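Local atomic coordinates of aspartate-semialdehyde dehydrogenase 2 (Vibrio cholerae, PDB entry 2R00), a protein that catalyses the NADPH-dependent reductive dephosphorylation of L-aspartyl-4-phosphate to L-aspartate-semialdehyde, a step in the synthesis of lysine, methionine and threonine. Residues K141-A146 against E259-M264; E219-F224 against I229-T234. One frame throughout, in Å; residues are numbered along the deposited sequence.

Interaction 1. Residues K141-A146 against E259-M264; sequences KPIYDA and EQVMDM
The carbonyl oxygen of Pro142 receives one hydrogen bond, the helical one from Ala146 N at 3.1 Å, and the sulfur of Met264 only packs beside it. Met264 SD lies 3.8 Å from Pro142 O. Helix 131-147 and helix 258-267 cross steeply on one face of the mixed sheet of the dimerisation domain. The short segments cross at 122°, with axes 10.1 Å apart at closest approach. Van der Waals contact between apolar side chains joins them. On another side of its helix, Lys141 forms a salt bridge one turn on, with Lys141 NZ 3.0 Å from Asp145 OD2 and directed at the syn lone pair of that oxygen.

Met264 is the main bridge. Its CG stands anti to the carbonyl carbon (chi1 -75°), and the chain then runs on extended. This carries the thioether alongside the turn from Pro142 to Ala146. Met264 CE meets Ala146 CB at 3.7 Å. Nearer the backbone, CB of Met264 faces CB of Pro142 at 4.4 Å. The Ala146 end of the contact is more open to solvent. The contact is plain helix packing, away from the annotated sites.

Closer to the sheet, Ile143 and Val261 meet at a slant. Both residues also rest on Ile307 of strand 306-313, so the pair is buried between the helices and the sheet. Ile143 reaches over with its long branch, and Ile143 CD1 touches CG2 of Val261 at 4.0 Å.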
loop_
_atom_site.group_PDB
_atom_site.type_symbol
_atom_site.label_atom_id
_atom_site.label_comp_id
_atom_site.label_asym_id
_atom_site.label_seq_id
_atom_site.Cartn_x
_atom_site.Cartn_y
_atom_site.Cartn_z
ATOM N N LYS A 141 -11.061 15.182 5.782
ATOM C CA LYS A 141 -11.665 16.468 6.129
ATOM C C LYS A 141 -11.739 16.777 7.640
ATOM O O LYS A 141 -11.355 17.884 8.038
ATOM C CB LYS A 141 -13.033 16.647 5.442
ATOM C CG LYS A 141 -13.645 18.056 5.559
ATOM C CD LYS A 141 -12.658 19.160 5.185
ATOM C CE LYS A 141 -13.374 20.489 4.930
ATOM N NZ LYS A 141 -14.486 20.741 5.883
ATOM N N PRO A 142 -12.216 15.825 8.478
ATOM C CA PRO A 142 -12.198 16.071 9.933
ATOM C C PRO A 142 -10.802 16.346 10.501
ATOM O O PRO A 142 -10.662 17.157 11.413
ATOM C CB PRO A 142 -12.755 14.762 10.519
ATOM C CG PRO A 142 -13.555 14.166 9.397
ATOM C CD PRO A 142 -12.800 14.507 8.168
ATOM N N ILE A 143 -9.784 15.662 9.981
ATOM C CA ILE A 143 -8.395 15.929 10.376
ATOM C C ILE A 143 -7.937 17.309 9.888
ATOM O O ILE A 143 -7.332 18.074 10.642
ATOM C CB ILE A 143 -7.427 14.825 9.869
ATOM C CG1 ILE A 143 -7.886 13.448 10.381
ATOM C CG2 ILE A 143 -5.991 15.145 10.284
ATOM C CD1 ILE A 143 -7.309 12.228 9.611
ATOM N N TYR A 144 -8.237 17.628 8.631
ATOM C CA TYR A 144 -7.923 18.935 8.068
ATOM C C TYR A 144 -8.495 20.052 8.948
ATOM O O TYR A 144 -7.772 20.960 9.366
ATOM C CB TYR A 144 -8.483 19.047 6.648
ATOM C CG TYR A 144 -8.129 20.336 5.943
ATOM C CD1 TYR A 144 -6.862 20.525 5.408
ATOM C CD2 TYR A 144 -9.071 21.358 5.794
ATOM C CE1 TYR A 144 -6.528 21.701 4.754
ATOM C CE2 TYR A 144 -8.748 22.540 5.139
ATOM C CZ TYR A 144 -7.469 22.703 4.621
ATOM O OH TYR A 144 -7.120 23.868 3.965
ATOM N N ASP A 145 -9.789 19.956 9.239
ATOM C CA ASP A 145 -10.495 20.921 10.084
ATOM C C ASP A 145 -9.863 21.111 11.477
ATOM O O ASP A 145 -9.653 22.249 11.928
ATOM C CB ASP A 145 -11.967 20.502 10.210
ATOM C CG ASP A 145 -12.742 20.691 8.912
ATOM O OD1 ASP A 145 -12.212 21.363 7.997
ATOM O OD2 ASP A 145 -13.878 20.180 8.811
ATOM N N ALA A 146 -9.535 20.000 12.136
ATOM C CA ALA A 146 -8.998 20.038 13.498
ATOM C C ALA A 146 -7.592 20.620 13.560
ATOM O O ALA A 146 -7.335 21.534 14.350
ATOM C CB ALA A 146 -9.034 18.654 14.132
ATOM N N GLU A 259 -6.079 8.328 18.756
ATOM C CA GLU A 259 -7.317 8.111 19.507
ATOM C C GLU A 259 -8.318 9.224 19.250
ATOM O O GLU A 259 -9.511 8.969 19.163
ATOM C CB GLU A 259 -7.033 8.010 21.009
ATOM C CG GLU A 259 -6.225 6.795 21.418
ATOM C CD GLU A 259 -6.982 5.481 21.243
ATOM O OE1 GLU A 259 -8.239 5.496 21.218
ATOM O OE2 GLU A 259 -6.313 4.429 21.137
ATOM N N GLN A 260 -7.820 10.456 19.135
ATOM C CA GLN A 260 -8.680 11.606 18.864
ATOM C C GLN A 260 -9.278 11.491 17.463
ATOM O O GLN A 260 -10.504 11.557 17.299
ATOM C CB GLN A 260 -7.921 12.926 19.046
ATOM C CG GLN A 260 -7.373 13.125 20.467
ATOM C CD GLN A 260 -6.406 14.301 20.595
ATOM O OE1 GLN A 260 -5.366 14.363 19.920
ATOM N NE2 GLN A 260 -6.734 15.232 21.492
ATOM N N VAL A 261 -8.432 11.270 16.457
ATOM C CA VAL A 261 -8.958 11.130 15.096
ATOM C C VAL A 261 -9.909 9.929 14.932
ATOM O O VAL A 261 -10.886 10.021 14.190
ATOM C CB VAL A 261 -7.869 11.300 13.963
ATOM C CG1 VAL A 261 -6.488 11.547 14.534
ATOM C CG2 VAL A 261 -7.890 10.158 12.944
ATOM N N MET A 262 -9.678 8.838 15.665
ATOM C CA MET A 262 -10.633 7.720 15.638
ATOM C C MET A 262 -12.002 8.121 16.186
ATOM O O MET A 262 -13.033 7.725 15.635
ATOM C CB MET A 262 -10.096 6.483 16.367
ATOM C CG MET A 262 -9.097 5.688 15.542
ATOM S SD MET A 262 -8.747 4.042 16.183
ATOM C CE MET A 262 -7.637 4.438 17.532
ATOM N N ASP A 263 -12.005 8.909 17.264
ATOM C CA ASP A 263 -13.252 9.451 17.823
ATOM C C ASP A 263 -13.982 10.345 16.818
ATOM O O ASP A 263 -15.184 10.189 16.612
ATOM C CB ASP A 263 -12.981 10.229 19.116
ATOM C CG ASP A 263 -12.699 9.322 20.307
ATOM O OD1 ASP A 263 -13.005 8.105 20.243
ATOM O OD2 ASP A 263 -12.167 9.837 21.317
ATOM N N MET A 264 -13.244 11.271 16.202
ATOM C CA MET A 264 -13.781 12.173 15.176
ATOM C C MET A 264 -14.426 11.425 14.019
ATOM O O MET A 264 -15.540 11.750 13.614
ATOM C CB MET A 264 -12.676 13.045 14.594
ATOM C CG MET A 264 -12.199 14.156 15.456
ATOM S SD MET A 264 -10.872 14.995 14.578
ATOM C CE MET A 264 -9.996 15.641 15.993
#

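Interaction 2. Residues E219-F224 against I229-T234; sequences ETQKIF and IMVNPT
Gln221 has its CG anti to the carbonyl carbon (chi1 -70°) and an extended chain beyond it (chi2 177°), which brings its amide to the backbone of Ile229. The setting is a beta-alpha-beta crossover. Strand 149-159 leads, through a long excursion and helix 211-223, into the adjacent parallel strand 230-238. Helix and strand run roughly antiparallel here, with axes 9.0 Å apart.

Gln221 NE2 donates to Ile229 O at 2.9 Å. The bond is nearly straight, at 168° about the hydrogen, and the oxygen lies close to the plane of the amide. This restrains how the amide is turned and ties the last turns of the helix to the start of the strand.

Thr220 and Val231 fill the space between them, methyl against methyl. Thr220 CG2 meets Val231 CG2 at 3.6 Å. The hydroxyl of Thr220 is bonded to Met216 O, one turn back in its own helix. The side chain of Thr220 lies about 9 Å from that of Lys215, a predicted phosphate-binding residue, so the packing is probably close to the active site.

Strand 230-238 is an outermost strand of its sheet within the chain and faces the second subunit, where Asn232 OD1 accepts a bond from Ile301 N of that subunit.

The side chains of Phe224 and Ile229 cross at about a right angle. The methyl CD1 of Ile229 approaches the ring obliquely, tightly packed at 3.3 Å from Phe224 CD2.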
loop_
_atom_site.group_PDB
_atom_site.type_symbol
_atom_site.label_atom_id
_atom_site.label_comp_id
_atom_site.label_asym_id
_atom_site.label_seq_id
_atom_site.Cartn_x
_atom_site.Cartn_y
_atom_site.Cartn_z
ATOM N N GLU A 219 -7.174 17.412 -8.247
ATOM C CA GLU A 219 -8.491 17.220 -7.624
ATOM C C GLU A 219 -8.479 17.533 -6.123
ATOM O O GLU A 219 -9.361 18.222 -5.632
ATOM C CB GLU A 219 -9.030 15.807 -7.884
ATOM C CG GLU A 219 -9.379 15.538 -9.355
ATOM C CD GLU A 219 -10.083 14.202 -9.580
ATOM O OE1 GLU A 219 -10.885 13.788 -8.727
ATOM O OE2 GLU A 219 -9.853 13.576 -10.642
ATOM N N THR A 220 -7.479 17.026 -5.407
ATOM C CA THR A 220 -7.362 17.204 -3.952
ATOM C C THR A 220 -7.207 18.673 -3.542
ATOM O O THR A 220 -7.890 19.154 -2.626
ATOM C CB THR A 220 -6.190 16.355 -3.395
ATOM O OG1 THR A 220 -6.490 14.971 -3.605
ATOM C CG2 THR A 220 -5.970 16.595 -1.910
ATOM N N GLN A 221 -6.317 19.377 -4.244
ATOM C CA GLN A 221 -6.080 20.804 -4.013
ATOM C C GLN A 221 -7.297 21.673 -4.338
ATOM O O GLN A 221 -7.559 22.660 -3.636
ATOM C CB GLN A 221 -4.871 21.272 -4.826
ATOM C CG GLN A 221 -3.539 20.725 -4.316
ATOM C CD GLN A 221 -2.361 21.137 -5.181
ATOM O OE1 GLN A 221 -2.522 21.493 -6.354
ATOM N NE2 GLN A 221 -1.164 21.073 -4.611
ATOM N N LYS A 222 -8.008 21.322 -5.413
ATOM C CA LYS A 222 -9.248 22.003 -5.798
ATOM C C LYS A 222 -10.345 21.839 -4.743
ATOM O O LYS A 222 -10.959 22.823 -4.322
ATOM C CB LYS A 222 -9.755 21.499 -7.154
ATOM C CG LYS A 222 -10.976 22.232 -7.698
ATOM C CD LYS A 222 -11.191 21.949 -9.185
ATOM C CE LYS A 222 -12.279 22.838 -9.805
ATOM N NZ LYS A 222 -12.320 22.689 -11.314
ATOM N N ILE A 223 -10.601 20.604 -4.328
ATOM C CA ILE A 223 -11.679 20.329 -3.373
ATOM C C ILE A 223 -11.413 21.011 -2.024
ATOM O O ILE A 223 -12.307 21.649 -1.471
ATOM C CB ILE A 223 -11.966 18.819 -3.237
ATOM C CG1 ILE A 223 -12.522 18.288 -4.563
ATOM C CG2 ILE A 223 -12.975 18.541 -2.107
ATOM C CD1 ILE A 223 -12.365 16.772 -4.779
ATOM N N PHE A 224 -10.183 20.908 -1.528
ATOM C CA PHE A 224 -9.781 21.622 -0.305
ATOM C C PHE A 224 -9.702 23.129 -0.529
ATOM O O PHE A 224 -9.651 23.904 0.432
ATOM C CB PHE A 224 -8.413 21.133 0.198
ATOM C CG PHE A 224 -8.462 19.876 1.061
ATOM C CD1 PHE A 224 -9.405 19.731 2.074
ATOM C CD2 PHE A 224 -7.519 18.864 0.885
ATOM C CE1 PHE A 224 -9.429 18.579 2.888
ATOM C CE2 PHE A 224 -7.534 17.710 1.694
ATOM C CZ PHE A 224 -8.495 17.573 2.696
ATOM N N ILE A 229 -1.525 22.786 0.090
ATOM C CA ILE A 229 -1.463 21.367 0.455
ATOM C C ILE A 229 -0.697 20.595 -0.601
ATOM O O ILE A 229 -1.073 20.575 -1.777
ATOM C CB ILE A 229 -2.835 20.706 0.648
ATOM C CG1 ILE A 229 -3.723 21.547 1.557
ATOM C CG2 ILE A 229 -2.659 19.332 1.274
ATOM C CD1 ILE A 229 -5.101 20.931 1.806
ATOM N N MET A 230 0.385 19.963 -0.171
ATOM C CA MET A 230 1.136 19.084 -1.058
ATOM C C MET A 230 0.560 17.670 -1.013
ATOM O O MET A 230 0.211 17.158 0.053
ATOM C CB MET A 230 2.628 19.123 -0.724
ATOM C CG MET A 230 3.283 20.509 -0.983
ATOM S SD MET A 230 3.318 21.050 -2.727
ATOM C CE MET A 230 1.910 22.171 -2.797
ATOM N N VAL A 231 0.435 17.069 -2.191
ATOM C CA VAL A 231 -0.152 15.746 -2.348
ATOM C C VAL A 231 0.806 14.910 -3.188
ATOM O O VAL A 231 1.204 15.312 -4.280
ATOM C CB VAL A 231 -1.528 15.802 -3.056
ATOM C CG1 VAL A 231 -2.197 14.425 -3.023
ATOM C CG2 VAL A 231 -2.446 16.881 -2.423
ATOM N N ASN A 232 1.175 13.750 -2.670
ATOM C CA ASN A 232 2.130 12.870 -3.339
ATOM C C ASN A 232 1.529 11.474 -3.516
ATOM O O ASN A 232 1.669 10.622 -2.635
ATOM C CB ASN A 232 3.420 12.839 -2.515
ATOM C CG ASN A 232 3.990 14.235 -2.294
ATOM O OD1 ASN A 232 4.350 14.909 -3.249
ATOM N ND2 ASN A 232 4.032 14.685 -1.043
ATOM N N PRO A 233 0.797 11.255 -4.627
ATOM C CA PRO A 233 0.139 9.974 -4.847
ATOM C C PRO A 233 0.996 8.940 -5.571
ATOM O O PRO A 233 1.851 9.290 -6.407
ATOM C CB PRO A 233 -1.068 10.341 -5.737
ATOM C CG PRO A 233 -1.004 11.843 -5.931
ATOM C CD PRO A 233 0.447 12.191 -5.703
ATOM N N THR A 234 0.745 7.675 -5.240
ATOM C CA THR A 234 1.268 6.535 -5.974
ATOM C C THR A 234 0.071 5.671 -6.348
ATOM O O THR A 234 -0.613 5.128 -5.484
ATOM C CB THR A 234 2.284 5.731 -5.141
ATOM O OG1 THR A 234 3.327 6.604 -4.701
ATOM C CG2 THR A 234 2.909 4.611 -5.987
#

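How the interactions relate
The centres of interactions 1 and 2 are about 18 Å apart, and both belong to the dimerisation domain. Along the chain, 219-224 and 229-234 fall between 141-146 and 259-264, so interaction 2 is nested inside interaction 1. Helix 131-147 joins the two. Interaction 1 uses one side of it, while Tyr144 on another side stacks on Phe224 and packs against Ile229, with Tyr144 CE1 3.4 Å from Ile229 CD1. Three helices, 131-147, 211-223 and 258-267, thus pack against the same sheet. Helix 131-147 runs from the catalytic Cys131 at its start, which forms the acyl-thioester intermediate, to both contacts near its other end.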